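Side-chain contacts in glycoside hydrolase family protein (Novosphingobium sp. PP1Y, PDB 6Q2F), which probably hydrolyses terminal alpha-L-rhamnose from rhamnosylated substrates, as an alpha-L-rhamnosidase that carries a bound sodium ion: residues 617-620 / 621-624; 746-750 / 751-755; 389-392 / 393-396; 662-665 / 666-670; 631-635 / 636-640. All blocks are in the same frame, centred on the assembly; numbering follows the deposited sequence.

Contact 1: 617-620 / 621-624; sequences GPRQ and TLIA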
loop_
_atom_site.group_PDB
_atom_site.type_symbol
_atom_site.label_atom_id
_atom_site.label_comp_id
_atom_site.label_asym_id
_atom_site.label_seq_id
_atom_site.Cartn_x
_atom_site.Cartn_y
_atom_site.Cartn_z
ATOM N N GLY A 617 13.258 4.501 9.720
ATOM C CA GLY A 617 13.063 3.587 8.624
ATOM C C GLY A 617 11.680 3.725 8.019
ATOM O O GLY A 617 10.777 4.340 8.593
ATOM N N PRO A 618 11.495 3.164 6.836
ATOM C CA PRO A 618 10.197 3.282 6.161
ATOM C C PRO A 618 9.108 2.527 6.908
ATOM O O PRO A 618 9.367 1.654 7.735
ATOM C CB PRO A 618 10.456 2.656 4.789
ATOM C CG PRO A 618 11.530 1.617 5.072
ATOM C CD PRO A 618 12.423 2.270 6.121
ATOM N N ARG A 619 7.865 2.888 6.610
ATOM C CA ARG A 619 6.742 2.078 7.060
ATOM C C ARG A 619 6.800 0.728 6.368
ATOM O O ARG A 619 6.738 0.655 5.138
ATOM C CB ARG A 619 5.432 2.790 6.756
ATOM C CG ARG A 619 5.276 4.096 7.555
ATOM C CD ARG A 619 4.046 4.857 7.054
ATOM N NE ARG A 619 2.831 4.040 7.094
ATOM C CZ ARG A 619 1.776 4.243 6.313
ATOM N NH1 ARG A 619 1.799 5.219 5.411
ATOM N NH2 ARG A 619 0.707 3.462 6.418
ATOM N N GLN A 620 6.934 -0.336 7.163
ATOM C CA GLN A 620 7.113 -1.676 6.604
ATOM C C GLN A 620 5.975 -2.051 5.660
ATOM O O GLN A 620 6.209 -2.673 4.621
ATOM C CB GLN A 620 7.239 -2.697 7.730
ATOM C CG GLN A 620 8.504 -2.484 8.579
ATOM C CD GLN A 620 9.773 -2.548 7.751
ATOM O OE1 GLN A 620 9.937 -3.431 6.912
ATOM N NE2 GLN A 620 10.668 -1.597 7.968
ATOM N N THR A 621 4.737 -1.652 5.980
ATOM C CA THR A 621 3.621 -2.042 5.122
ATOM C C THR A 621 3.805 -1.517 3.703
ATOM O O THR A 621 3.320 -2.130 2.741
ATOM C CB THR A 621 2.296 -1.555 5.721
ATOM O OG1 THR A 621 1.204 -2.081 4.959
ATOM C CG2 THR A 621 2.218 -0.017 5.758
ATOM N N LEU A 622 4.518 -0.403 3.553
ATOM C CA LEU A 622 4.732 0.194 2.241
ATOM C C LEU A 622 5.840 -0.513 1.471
ATOM O O LEU A 622 5.853 -0.471 0.240
ATOM C CB LEU A 622 5.044 1.686 2.401
ATOM C CG LEU A 622 3.916 2.485 3.078
ATOM C CD1 LEU A 622 4.186 3.984 3.058
ATOM C CD2 LEU A 622 2.610 2.194 2.381
ATOM N N ILE A 623 6.788 -1.134 2.176
ATOM C CA ILE A 623 7.759 -2.007 1.518
ATOM C C ILE A 623 7.042 -3.216 0.921
ATOM O O ILE A 623 7.194 -3.535 -0.260
ATOM C CB ILE A 623 8.856 -2.439 2.510
ATOM C CG1 ILE A 623 9.583 -1.226 3.137
ATOM C CG2 ILE A 623 9.807 -3.432 1.848
ATOM C CD1 ILE A 623 10.217 -0.255 2.152
ATOM N N ALA A 624 6.230 -3.893 1.741
ATOM C CA ALA A 624 5.420 -5.009 1.248
ATOM C C ALA A 624 4.497 -4.571 0.118
ATOM O O ALA A 624 4.357 -5.280 -0.885
ATOM C CB ALA A 624 4.609 -5.614 2.397
#
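One face of the Arg619 guanidinium is covered by Leu622, whose CG lies 4.1 Å above the plane of the group and displaced toward its rim. The nearest branch is CD1 of Leu622, 3.6 Å from Arg619 NH1, and the two side chains pass at a slant. Thr621 meets the same group otherwise: its CG2 stands 3.8 Å from Arg619 NH2, neither over the face nor at the edge, with the two side chains alongside and pointing the same way. A bend in the arginine chain (chi3 55°) brings the guanidinium back against the helix. Trp610 adds a cation-pi contact, and Asp587 makes a long, weak ion pair with NH2. In the (beta/alpha)8 barrel of this enzyme, residues 617-620 form the end of the loop that leaves strand 604-610 and enters helix 620-636. The first turn is closed by Leu622 N, which donates to Arg619 O at 2.9 Å from well above the carbonyl plane, and by Ala624 N, which reaches Gln620 O at 3.1 Å in a nearly straight bond (168°). Ile623 N makes weak bonds to both carbonyls. On another side of the turn, Pro618 CG rests 3.7 Å from Ile623 CD1, and both side chains also touch Leu666 of helix 657-670. Thr621 OG1, anti to its own nitrogen (chi1 -173°), is held by Glu586 O and His588 N; Glu586 is itself a sodium ligand, and the Leu622 side chain lies about 8 Å from the ion.

Contact 2: 746-750 / 751-755; sequences GLYGD and EPVAD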
loop_
_atom_site.group_PDB
_atom_site.type_symbol
_atom_site.label_atom_id
_atom_site.label_comp_id
_atom_site.label_asym_id
_atom_site.label_seq_id
_atom_site.Cartn_x
_atom_site.Cartn_y
_atom_site.Cartn_z
ATOM N N GLY A 746 -0.501 -7.419 4.972
ATOM C CA GLY A 746 -0.912 -8.008 6.228
ATOM C C GLY A 746 0.207 -8.824 6.838
ATOM O O GLY A 746 0.589 -8.593 7.989
ATOM N N LEU A 747 0.758 -9.770 6.066
ATOM C CA LEU A 747 1.838 -10.602 6.589
ATOM C C LEU A 747 3.006 -9.748 7.056
ATOM O O LEU A 747 3.609 -10.017 8.100
ATOM C CB LEU A 747 2.319 -11.585 5.523
ATOM C CG LEU A 747 1.435 -12.766 5.084
ATOM C CD1 LEU A 747 2.036 -13.419 3.833
ATOM C CD2 LEU A 747 1.290 -13.800 6.220
ATOM N N TYR A 748 3.327 -8.706 6.296
ATOM C CA TYR A 748 4.547 -7.942 6.483
ATOM C C TYR A 748 4.239 -6.466 6.736
ATOM O O TYR A 748 5.059 -5.592 6.456
ATOM C CB TYR A 748 5.459 -8.140 5.269
ATOM C CG TYR A 748 5.642 -9.614 4.965
ATOM C CD1 TYR A 748 6.153 -10.479 5.932
ATOM C CD2 TYR A 748 5.278 -10.148 3.734
ATOM C CE1 TYR A 748 6.306 -11.831 5.681
ATOM C CE2 TYR A 748 5.440 -11.507 3.458
ATOM C CZ TYR A 748 5.947 -12.338 4.437
ATOM O OH TYR A 748 6.091 -13.695 4.186
ATOM N N GLY A 749 3.046 -6.194 7.279
ATOM C CA GLY A 749 2.637 -4.834 7.601
ATOM C C GLY A 749 3.427 -4.224 8.734
ATOM O O GLY A 749 3.621 -3.006 8.757
ATOM N N ASP A 750 3.916 -5.053 9.653
ATOM C CA ASP A 750 4.698 -4.598 10.795
ATOM C C ASP A 750 6.122 -5.118 10.762
ATOM O O ASP A 750 7.070 -4.341 10.943
ATOM C CB ASP A 750 4.007 -5.035 12.092
ATOM C CG ASP A 750 2.635 -4.420 12.246
ATOM O OD1 ASP A 750 2.519 -3.177 12.195
ATOM O OD2 ASP A 750 1.671 -5.183 12.412
ATOM N N GLU A 751 6.297 -6.415 10.537
ATOM C CA GLU A 751 7.608 -7.020 10.461
ATOM C C GLU A 751 7.918 -7.380 9.021
ATOM O O GLU A 751 7.098 -8.038 8.367
ATOM C CB GLU A 751 7.663 -8.266 11.344
ATOM C CG GLU A 751 7.419 -7.950 12.810
ATOM C CD GLU A 751 7.517 -9.168 13.703
ATOM O OE1 GLU A 751 7.406 -10.304 13.183
ATOM O OE2 GLU A 751 7.712 -8.986 14.927
ATOM N N PRO A 752 9.064 -6.967 8.488
ATOM C CA PRO A 752 9.392 -7.321 7.107
ATOM C C PRO A 752 9.606 -8.818 6.964
ATOM O O PRO A 752 9.843 -9.539 7.932
ATOM C CB PRO A 752 10.680 -6.550 6.832
ATOM C CG PRO A 752 11.305 -6.408 8.188
ATOM C CD PRO A 752 10.154 -6.230 9.148
ATOM N N VAL A 753 9.499 -9.288 5.731
ATOM C CA VAL A 753 9.722 -10.700 5.450
ATOM C C VAL A 753 11.131 -11.063 5.933
ATOM O O VAL A 753 12.124 -10.431 5.546
ATOM C CB VAL A 753 9.478 -10.998 3.952
ATOM C CG1 VAL A 753 10.515 -10.282 3.032
ATOM C CG2 VAL A 753 9.432 -12.498 3.696
ATOM N N ALA A 754 11.224 -12.013 6.864
ATOM C CA ALA A 754 12.521 -12.370 7.441
ATOM C C ALA A 754 13.164 -13.540 6.723
ATOM O O ALA A 754 14.264 -13.947 7.093
ATOM C CB ALA A 754 12.374 -12.701 8.931
ATOM N N ASP A 755 12.525 -13.999 5.659
ATOM C CA ASP A 755 12.623 -15.330 5.076
ATOM C C ASP A 755 13.291 -15.333 3.713
ATOM O O ASP A 755 13.643 -16.407 3.211
ATOM C CB ASP A 755 11.187 -15.909 4.921
ATOM C CG ASP A 755 11.025 -17.215 5.613
ATOM O OD1 ASP A 755 12.019 -17.653 6.226
ATOM O OD2 ASP A 755 9.944 -17.821 5.549
HETATM O O HOH W 1 3.977 -7.899 9.967
#
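Tyr748 and Val753 meet at a slant, the valine lying across the tyrosine ring. Val753 CB sits 3.8 Å from the centroid of the Tyr748 ring, only 13° off the ring normal, a CH-pi contact over the face. With chi1 of 65°, Val753 carries CG2 anti to its backbone nitrogen, and this methyl reaches the phenol end of the ring, 3.6 Å from Tyr748 CZ. The opposite face is covered by Leu747, whose CB is centred 3.6 Å above the Tyr748 plane, so the ring is sandwiched between two aliphatic carbons. At its edge, and in its plane, lies Glu751 O, 3.6 Å from Tyr748 CD1. The same carbonyl accepts a CA-H...O contact from Tyr748 CA at 3.2 Å.

The turn that follows helix 744-747 is bridged by one water molecule, which donates to Leu747 O at 2.8 Å and accepts from Glu751 N at the same distance. Tyr748 and Pro752 pack on helix 620-636, and Val753 on strands 734-737 and 762-765. No direct conventional hydrogen bond joins 746-750 to 751-755: their direct contacts are ring-face packing and a CH...O approach, supplemented by the water bridge, while the Asp750 carboxylate ties this surface turn to other loops through a salt bridge with Arg392 and a hydrogen bond with His588.

Contact 3: 389-392 / 393-396; sequences VMSR and DYYA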
loop_
_atom_site.group_PDB
_atom_site.type_symbol
_atom_site.label_atom_id
_atom_site.label_comp_id
_atom_site.label_asym_id
_atom_site.label_seq_id
_atom_site.Cartn_x
_atom_site.Cartn_y
_atom_site.Cartn_z
ATOM N N VAL A 389 -15.292 -7.762 10.642
ATOM C CA VAL A 389 -14.134 -7.004 11.110
ATOM C C VAL A 389 -12.904 -7.855 10.848
ATOM O O VAL A 389 -12.957 -9.084 10.944
ATOM C CB VAL A 389 -14.261 -6.637 12.610
ATOM C CG1 VAL A 389 -14.452 -7.902 13.455
ATOM C CG2 VAL A 389 -13.024 -5.859 13.066
HETATM N N MSE A 390 -11.793 -7.199 10.524
HETATM C CA MSE A 390 -10.602 -7.901 10.082
HETATM C C MSE A 390 -9.810 -8.521 11.223
HETATM O O MSE A 390 -9.781 -7.995 12.332
HETATM C CB MSE A 390 -9.693 -6.952 9.287
HETATM C CG MSE A 390 -10.240 -6.624 7.902
HETATM SE SE MSE A 390 -10.586 -8.221 6.868
HETATM C CE MSE A 390 -12.515 -8.434 7.207
ATOM N N SER A 391 -9.180 -9.660 10.953
ATOM C CA SER A 391 -8.110 -10.161 11.798
ATOM C C SER A 391 -6.845 -10.165 10.959
ATOM O O SER A 391 -6.897 -10.343 9.738
ATOM C CB SER A 391 -8.417 -11.561 12.365
ATOM O OG SER A 391 -9.590 -11.540 13.153
ATOM N N ARG A 392 -5.735 -9.915 11.593
ATOM C CA ARG A 392 -4.493 -9.887 10.913
ATOM C C ARG A 392 -4.097 -11.247 10.383
ATOM O O ARG A 392 -3.580 -11.376 9.320
ATOM C CB ARG A 392 -3.444 -9.317 11.831
ATOM C CG ARG A 392 -2.072 -9.336 11.235
ATOM C CD ARG A 392 -1.028 -8.843 12.205
ATOM N NE ARG A 392 -0.074 -7.994 11.504
ATOM C CZ ARG A 392 -0.408 -7.031 10.643
ATOM N NH1 ARG A 392 -1.665 -6.796 10.329
ATOM N NH2 ARG A 392 0.532 -6.323 10.086
ATOM N N ASP A 393 -4.356 -12.263 11.161
ATOM C CA ASP A 393 -3.975 -13.641 10.866
ATOM C C ASP A 393 -5.119 -14.522 11.336
ATOM O O ASP A 393 -5.272 -14.757 12.536
ATOM C CB ASP A 393 -2.665 -14.017 11.567
ATOM C CG ASP A 393 -2.271 -15.470 11.335
ATOM O OD1 ASP A 393 -2.900 -16.146 10.489
ATOM O OD2 ASP A 393 -1.313 -15.928 11.983
ATOM N N TYR A 394 -5.923 -15.010 10.390
ATOM C CA TYR A 394 -7.065 -15.817 10.782
ATOM C C TYR A 394 -6.645 -17.184 11.304
ATOM O O TYR A 394 -7.432 -17.839 11.996
ATOM C CB TYR A 394 -8.031 -15.949 9.611
ATOM C CG TYR A 394 -8.921 -14.737 9.453
ATOM C CD1 TYR A 394 -10.026 -14.566 10.278
ATOM C CD2 TYR A 394 -8.661 -13.761 8.499
ATOM C CE1 TYR A 394 -10.858 -13.481 10.157
ATOM C CE2 TYR A 394 -9.500 -12.648 8.374
ATOM C CZ TYR A 394 -10.605 -12.522 9.213
ATOM O OH TYR A 394 -11.470 -11.448 9.119
ATOM N N TYR A 395 -5.419 -17.626 11.012
ATOM C CA TYR A 395 -4.974 -18.892 11.581
ATOM C C TYR A 395 -4.628 -18.733 13.050
ATOM O O TYR A 395 -4.624 -19.720 13.788
ATOM C CB TYR A 395 -3.772 -19.442 10.813
ATOM C CG TYR A 395 -4.043 -19.671 9.349
ATOM C CD1 TYR A 395 -5.293 -20.090 8.909
ATOM C CD2 TYR A 395 -3.060 -19.452 8.398
ATOM C CE1 TYR A 395 -5.554 -20.293 7.570
ATOM C CE2 TYR A 395 -3.313 -19.656 7.049
ATOM C CZ TYR A 395 -4.559 -20.082 6.633
ATOM O OH TYR A 395 -4.823 -20.285 5.302
ATOM N N ALA A 396 -4.335 -17.502 13.486
ATOM C CA ALA A 396 -3.973 -17.253 14.877
ATOM C C ALA A 396 -5.171 -17.341 15.819
ATOM O O ALA A 396 -4.976 -17.420 17.035
ATOM C CB ALA A 396 -3.302 -15.882 15.006
#
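An Asx turn at Asp393 lies in the loop between helix 382-385 and strand 413-414; beside it the Tyr394 ring folds back over Ser391. Asp393 OD1 accepts from Tyr395 N at 3.0 Å, the donor standing 54° out of the carboxylate plane, and Ala396 N closes on Asp393 O behind it. With CG anti to its carbonyl carbon (chi1 -81°), Tyr394 extends its ring along 389-392. Ser391 CB covers one face as a CH-pi contact, 3.9 Å from the centroid of the Tyr394 ring, with its main overlap toward the rim at CE1. The serine hydroxyl belongs elsewhere: Ser391 OG is hydrogen-bonded to Thr384 OG1. At the far end of the ring, Ser391 N gives Tyr394 OH a weak hydrogen bond of 3.4 Å, bent to 142°. The chain of Met390, a selenomethionine, folds at chi2 and chi3 so that its methyl CE comes within 3.7 Å of the same Tyr394 OH, crossing the ring direction at a slant. Beyond the two segments, Thr384 O is hydrogen-bonded to Tyr394 OH, Glu741 OE1 binds Tyr394 N, and Arg554 makes a cation-pi contact with the ring. A phenylalanine in place of Tyr394 would probably leave Ser391 N and Thr384 O without their hydroxyl partner. The chemistry implies a divided role for the phenol, its ring face covering Ser391 CB while its oxygen links this loop to helix 382-385 through Thr384.

Contact 4: 662-665 / 666-670; sequences RFID and LEFVT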
loop_
_atom_site.group_PDB
_atom_site.type_symbol
_atom_site.label_atom_id
_atom_site.label_comp_id
_atom_site.label_asym_id
_atom_site.label_seq_id
_atom_site.Cartn_x
_atom_site.Cartn_y
_atom_site.Cartn_z
ATOM N N ARG A 662 17.156 9.510 -1.247
ATOM C CA ARG A 662 17.091 8.218 -0.571
ATOM C C ARG A 662 15.694 7.601 -0.632
ATOM O O ARG A 662 15.567 6.371 -0.591
ATOM C CB ARG A 662 17.528 8.370 0.888
ATOM C CG ARG A 662 16.784 9.465 1.631
ATOM C CD ARG A 662 17.409 9.795 2.997
ATOM N NE ARG A 662 16.729 9.003 3.999
ATOM C CZ ARG A 662 15.927 9.475 4.943
ATOM N NH1 ARG A 662 15.722 10.777 5.081
ATOM N NH2 ARG A 662 15.344 8.616 5.768
ATOM N N PHE A 663 14.629 8.422 -0.718
ATOM C CA PHE A 663 13.280 7.847 -0.796
ATOM C C PHE A 663 13.047 7.203 -2.166
ATOM O O PHE A 663 12.663 6.034 -2.251
ATOM C CB PHE A 663 12.207 8.909 -0.499
ATOM C CG PHE A 663 12.382 9.592 0.824
ATOM C CD1 PHE A 663 12.672 8.846 1.955
ATOM C CD2 PHE A 663 12.263 10.971 0.938
ATOM C CE1 PHE A 663 12.865 9.463 3.183
ATOM C CE2 PHE A 663 12.448 11.603 2.169
ATOM C CZ PHE A 663 12.754 10.850 3.294
ATOM N N ILE A 664 13.344 7.937 -3.249
ATOM C CA ILE A 664 13.116 7.440 -4.607
ATOM C C ILE A 664 14.047 6.282 -4.921
ATOM O O ILE A 664 13.693 5.387 -5.691
ATOM C CB ILE A 664 13.271 8.581 -5.635
ATOM C CG1 ILE A 664 12.361 8.335 -6.838
ATOM C CG2 ILE A 664 14.733 8.817 -6.046
ATOM C CD1 ILE A 664 10.885 8.629 -6.529
ATOM N N ASP A 665 15.264 6.302 -4.364
ATOM C CA ASP A 665 16.176 5.175 -4.529
ATOM C C ASP A 665 15.621 3.932 -3.844
ATOM O O ASP A 665 15.750 2.818 -4.360
ATOM C CB ASP A 665 17.573 5.540 -3.996
ATOM C CG ASP A 665 18.266 6.626 -4.837
ATOM O OD1 ASP A 665 17.781 6.966 -5.940
ATOM O OD2 ASP A 665 19.315 7.150 -4.404
ATOM N N LEU A 666 14.959 4.102 -2.701
ATOM C CA LEU A 666 14.339 2.960 -2.046
ATOM C C LEU A 666 13.184 2.410 -2.885
ATOM O O LEU A 666 13.032 1.193 -3.016
ATOM C CB LEU A 666 13.876 3.361 -0.643
ATOM C CG LEU A 666 13.073 2.264 0.070
ATOM C CD1 LEU A 666 13.961 1.003 0.315
ATOM C CD2 LEU A 666 12.483 2.775 1.388
ATOM N N GLU A 667 12.377 3.290 -3.486
ATOM C CA GLU A 667 11.335 2.824 -4.395
ATOM C C GLU A 667 11.940 2.090 -5.584
ATOM O O GLU A 667 11.447 1.030 -6.001
ATOM C CB GLU A 667 10.511 4.003 -4.890
ATOM C CG GLU A 667 9.722 4.698 -3.806
ATOM C CD GLU A 667 8.969 5.879 -4.355
ATOM O OE1 GLU A 667 8.526 5.813 -5.519
ATOM O OE2 GLU A 667 8.836 6.871 -3.621
ATOM N N PHE A 668 13.003 2.659 -6.156
ATOM C CA PHE A 668 13.649 2.041 -7.307
ATOM C C PHE A 668 14.154 0.636 -6.972
ATOM O O PHE A 668 13.877 -0.318 -7.703
ATOM C CB PHE A 668 14.785 2.936 -7.788
ATOM C CG PHE A 668 14.318 4.145 -8.572
ATOM C CD1 PHE A 668 13.235 4.053 -9.433
ATOM C CD2 PHE A 668 14.976 5.358 -8.463
ATOM C CE1 PHE A 668 12.816 5.135 -10.170
ATOM C CE2 PHE A 668 14.547 6.467 -9.182
ATOM C CZ PHE A 668 13.469 6.351 -10.044
ATOM N N VAL A 669 14.881 0.485 -5.857
ATOM C CA VAL A 669 15.503 -0.804 -5.561
ATOM C C VAL A 669 14.469 -1.833 -5.094
ATOM O O VAL A 669 14.745 -3.035 -5.111
ATOM C CB VAL A 669 16.634 -0.622 -4.531
ATOM C CG1 VAL A 669 16.084 -0.562 -3.096
ATOM C CG2 VAL A 669 17.686 -1.728 -4.693
ATOM N N THR A 670 13.244 -1.400 -4.743
ATOM C CA THR A 670 12.183 -2.342 -4.416
ATOM C C THR A 670 11.408 -2.803 -5.643
ATOM O O THR A 670 10.664 -3.786 -5.553
ATOM C CB THR A 670 11.234 -1.721 -3.397
ATOM O OG1 THR A 670 12.008 -1.171 -2.326
ATOM C CG2 THR A 670 10.267 -2.794 -2.802
#
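Ile664 and Phe668, one turn apart on helix 657-670, form the tight side of this contact. Ile664 CG1 lies 3.7 Å from Phe668 CE2, and the ring, carried by CG anti to the carbonyl carbon (chi1 -77°), also leans over the helix backbone, with CD2 of Phe668 3.1 Å from Ile664 O. That carbonyl is not idle: it accepts Phe668 N at 2.9 Å. Asp665 OD1 comes to the ring edge near its plane, 4.1 Å from Phe668 CD2, and is hydrogen-bonded to Tyr717, while OD2 forms a salt bridge with Lys661. Trimming Phe668 to an alanine would probably open a gap between Ile664 CG1 and helix 712-726, whose Ser721, Ser722 and Leu725 touch the ring. Glu667 lies along the same side, its OE1 3.8 Å from Ile664 CD1 and bound to Ser645 OG.

Arg662, Leu666 and Val669, on the looser side, are partly exposed and make few side-chain contacts within 662-670; Leu666 packs instead on Phe612 and Val669 on Val908. Leu666 N reaches Arg662 O at 3.2 Å from well above the carbonyl plane, whereas the buried Glu667 N meets Phe663 O at 3.0 Å within that plane. Val669 contributes CG1, 3.6 Å from Asp665 O.

Helix 657-670 is the crossover of the beta-alpha-beta unit from strand 642-649 to strand 674-677 in the (beta/alpha)8 barrel.

Contact 5: 631-635 / 636-640; sequences SVAHL and YGQNL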
loop_
_atom_site.group_PDB
_atom_site.type_symbol
_atom_site.label_atom_id
_atom_site.label_comp_id
_atom_site.label_asym_id
_atom_site.label_seq_id
_atom_site.Cartn_x
_atom_site.Cartn_y
_atom_site.Cartn_z
ATOM N N SER A 631 6.034 -7.501 -7.884
ATOM C CA SER A 631 5.861 -8.910 -8.226
ATOM C C SER A 631 4.749 -9.090 -9.249
ATOM O O SER A 631 4.881 -9.882 -10.186
ATOM C CB SER A 631 5.579 -9.722 -6.964
ATOM O OG SER A 631 6.592 -9.503 -5.990
ATOM N N VAL A 632 3.645 -8.354 -9.095
ATOM C CA VAL A 632 2.554 -8.448 -10.069
ATOM C C VAL A 632 3.074 -8.118 -11.459
ATOM O O VAL A 632 2.908 -8.897 -12.412
ATOM C CB VAL A 632 1.380 -7.526 -9.677
ATOM C CG1 VAL A 632 0.355 -7.468 -10.826
ATOM C CG2 VAL A 632 0.688 -8.047 -8.427
ATOM N N ALA A 633 3.740 -6.967 -11.589
ATOM C CA ALA A 633 4.208 -6.522 -12.896
ATOM C C ALA A 633 5.199 -7.507 -13.510
ATOM O O ALA A 633 5.250 -7.652 -14.731
ATOM C CB ALA A 633 4.837 -5.137 -12.781
ATOM N N HIS A 634 6.019 -8.160 -12.683
ATOM C CA HIS A 634 6.964 -9.140 -13.215
ATOM C C HIS A 634 6.231 -10.392 -13.686
ATOM O O HIS A 634 6.485 -10.897 -14.786
ATOM C CB HIS A 634 8.016 -9.509 -12.155
ATOM C CG HIS A 634 8.787 -8.344 -11.617
ATOM N ND1 HIS A 634 9.501 -8.417 -10.439
ATOM C CD2 HIS A 634 8.959 -7.082 -12.082
ATOM C CE1 HIS A 634 10.076 -7.252 -10.196
ATOM N NE2 HIS A 634 9.772 -6.427 -11.185
ATOM N N LEU A 635 5.317 -10.898 -12.864
ATOM C CA LEU A 635 4.634 -12.145 -13.183
ATOM C C LEU A 635 3.600 -11.965 -14.289
ATOM O O LEU A 635 3.578 -12.755 -15.237
ATOM C CB LEU A 635 3.997 -12.716 -11.916
ATOM C CG LEU A 635 5.107 -13.356 -11.088
ATOM C CD1 LEU A 635 4.824 -13.193 -9.633
ATOM C CD2 LEU A 635 5.220 -14.842 -11.439
ATOM N N TYR A 636 2.769 -10.920 -14.221
ATOM C CA TYR A 636 1.687 -10.792 -15.193
ATOM C C TYR A 636 2.074 -9.965 -16.408
ATOM O O TYR A 636 1.244 -9.789 -17.304
ATOM C CB TYR A 636 0.423 -10.225 -14.516
ATOM C CG TYR A 636 -0.162 -11.224 -13.542
ATOM C CD1 TYR A 636 0.331 -11.320 -12.244
ATOM C CD2 TYR A 636 -1.190 -12.106 -13.932
ATOM C CE1 TYR A 636 -0.182 -12.249 -11.358
ATOM C CE2 TYR A 636 -1.697 -13.060 -13.047
ATOM C CZ TYR A 636 -1.197 -13.120 -11.765
ATOM O OH TYR A 636 -1.682 -14.034 -10.870
ATOM N N GLY A 637 3.311 -9.471 -16.469
ATOM C CA GLY A 637 3.833 -8.881 -17.685
ATOM C C GLY A 637 3.506 -7.423 -17.919
ATOM O O GLY A 637 3.775 -6.915 -19.011
ATOM N N GLN A 638 2.986 -6.722 -16.934
ATOM C CA GLN A 638 2.740 -5.305 -17.068
ATOM C C GLN A 638 4.060 -4.558 -17.207
ATOM O O GLN A 638 4.145 -3.611 -17.922
ATOM C CB GLN A 638 1.920 -4.757 -15.924
ATOM C CG GLN A 638 0.524 -5.296 -15.849
ATOM C CD GLN A 638 0.402 -6.465 -14.923
ATOM O OE1 GLN A 638 1.353 -7.173 -14.678
ATOM N NE2 GLN A 638 -0.752 -6.647 -14.387
ATOM N N ASN A 639 5.058 -5.015 -16.468
ATOM C CA ASN A 639 6.405 -4.444 -16.432
ATOM C C ASN A 639 6.504 -3.108 -15.692
ATOM O O ASN A 639 7.380 -2.904 -14.923
ATOM C CB ASN A 639 7.103 -4.426 -17.776
ATOM C CG ASN A 639 8.591 -4.173 -17.656
ATOM O OD1 ASN A 639 9.261 -4.769 -16.877
ATOM N ND2 ASN A 639 9.082 -3.277 -18.439
ATOM N N LEU A 640 5.580 -2.211 -15.958
ATOM C CA LEU A 640 5.545 -0.949 -15.272
ATOM C C LEU A 640 5.090 -1.139 -13.827
ATOM O O LEU A 640 4.216 -1.891 -13.551
ATOM C CB LEU A 640 4.651 0.021 -16.018
ATOM C CG LEU A 640 5.096 0.460 -17.396
ATOM C CD1 LEU A 640 4.008 1.118 -18.175
ATOM C CD2 LEU A 640 6.297 1.356 -17.343
#
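Val632 O and Ala633 O, near the last turn of helix 620-636, take most of the backbone donors of 636-640. Tyr636 N reaches Val632 O at 2.7 Å, almost along the C=O axis and straight at the hydrogen (171°). Ala633 O holds two donors: Asn639 N at 3.2 Å, from above the carbonyl plane, and Gly637 N, whose bond is weak and bent (126°). Gly637 leaves the helix with positive phi, a conformation that suits glycine and lets the chain wrap back over Ala633, so that Leu640 O ends 3.4 Å from Ala633 CB.

Gln638 folds at chi2 (95°) over the same helix end. Its NE2 lies 3.8 Å from Val632 CG1 and spends its hydrogen bond on Ala602 O, while OE1 stands 3.2 Å from Val632 O; both of these are acceptors, so their approach is contact without a bond. Val632 O also meets the edge of the Tyr636 ring, in its plane, 3.5 Å from CD1, and the phenol OH of Tyr636 is satisfied by Asn768 OD1. His634 finds its partners outside the turn: ND1 pairs with Asp763 OD1, and its carbonyl O with Ser785 OG. Both ends of the Asn639 amide are taken, ND2 by Gln726 O and OD1 by Arg897 NH1.

The turn thus lies between helix 620-636 and strand 642-649 of the barrel, with Tyr636 against helix 767-773, Leu635 against strand 762-765, and Val632, Gln638 and Leu640 against strand 604-610.

Overall arrangement
Contacts 1 and 5 mark the two ends of helix 620-636, their centres about 20 Å apart: the first opens it beside the sodium site, the second ends it with bonded carbonyls. Contact 4, the most buried, lies on the next barrel helix and touches contact 1 through apolar carbons, Ile623 CD1 to Leu666 CD2. Contacts 2 and 3 are surface loops, where ring faces and sparse or weak hydrogen bonds replace regular helical bonding. They are joined by charge, Asp750 OD2 to Arg392 NH2 at 2.8 Å, whereas contact 2 meets contact 1 by packing alone. Contacts 3 and 4, about 31 Å between centres, are the most widely separated pair.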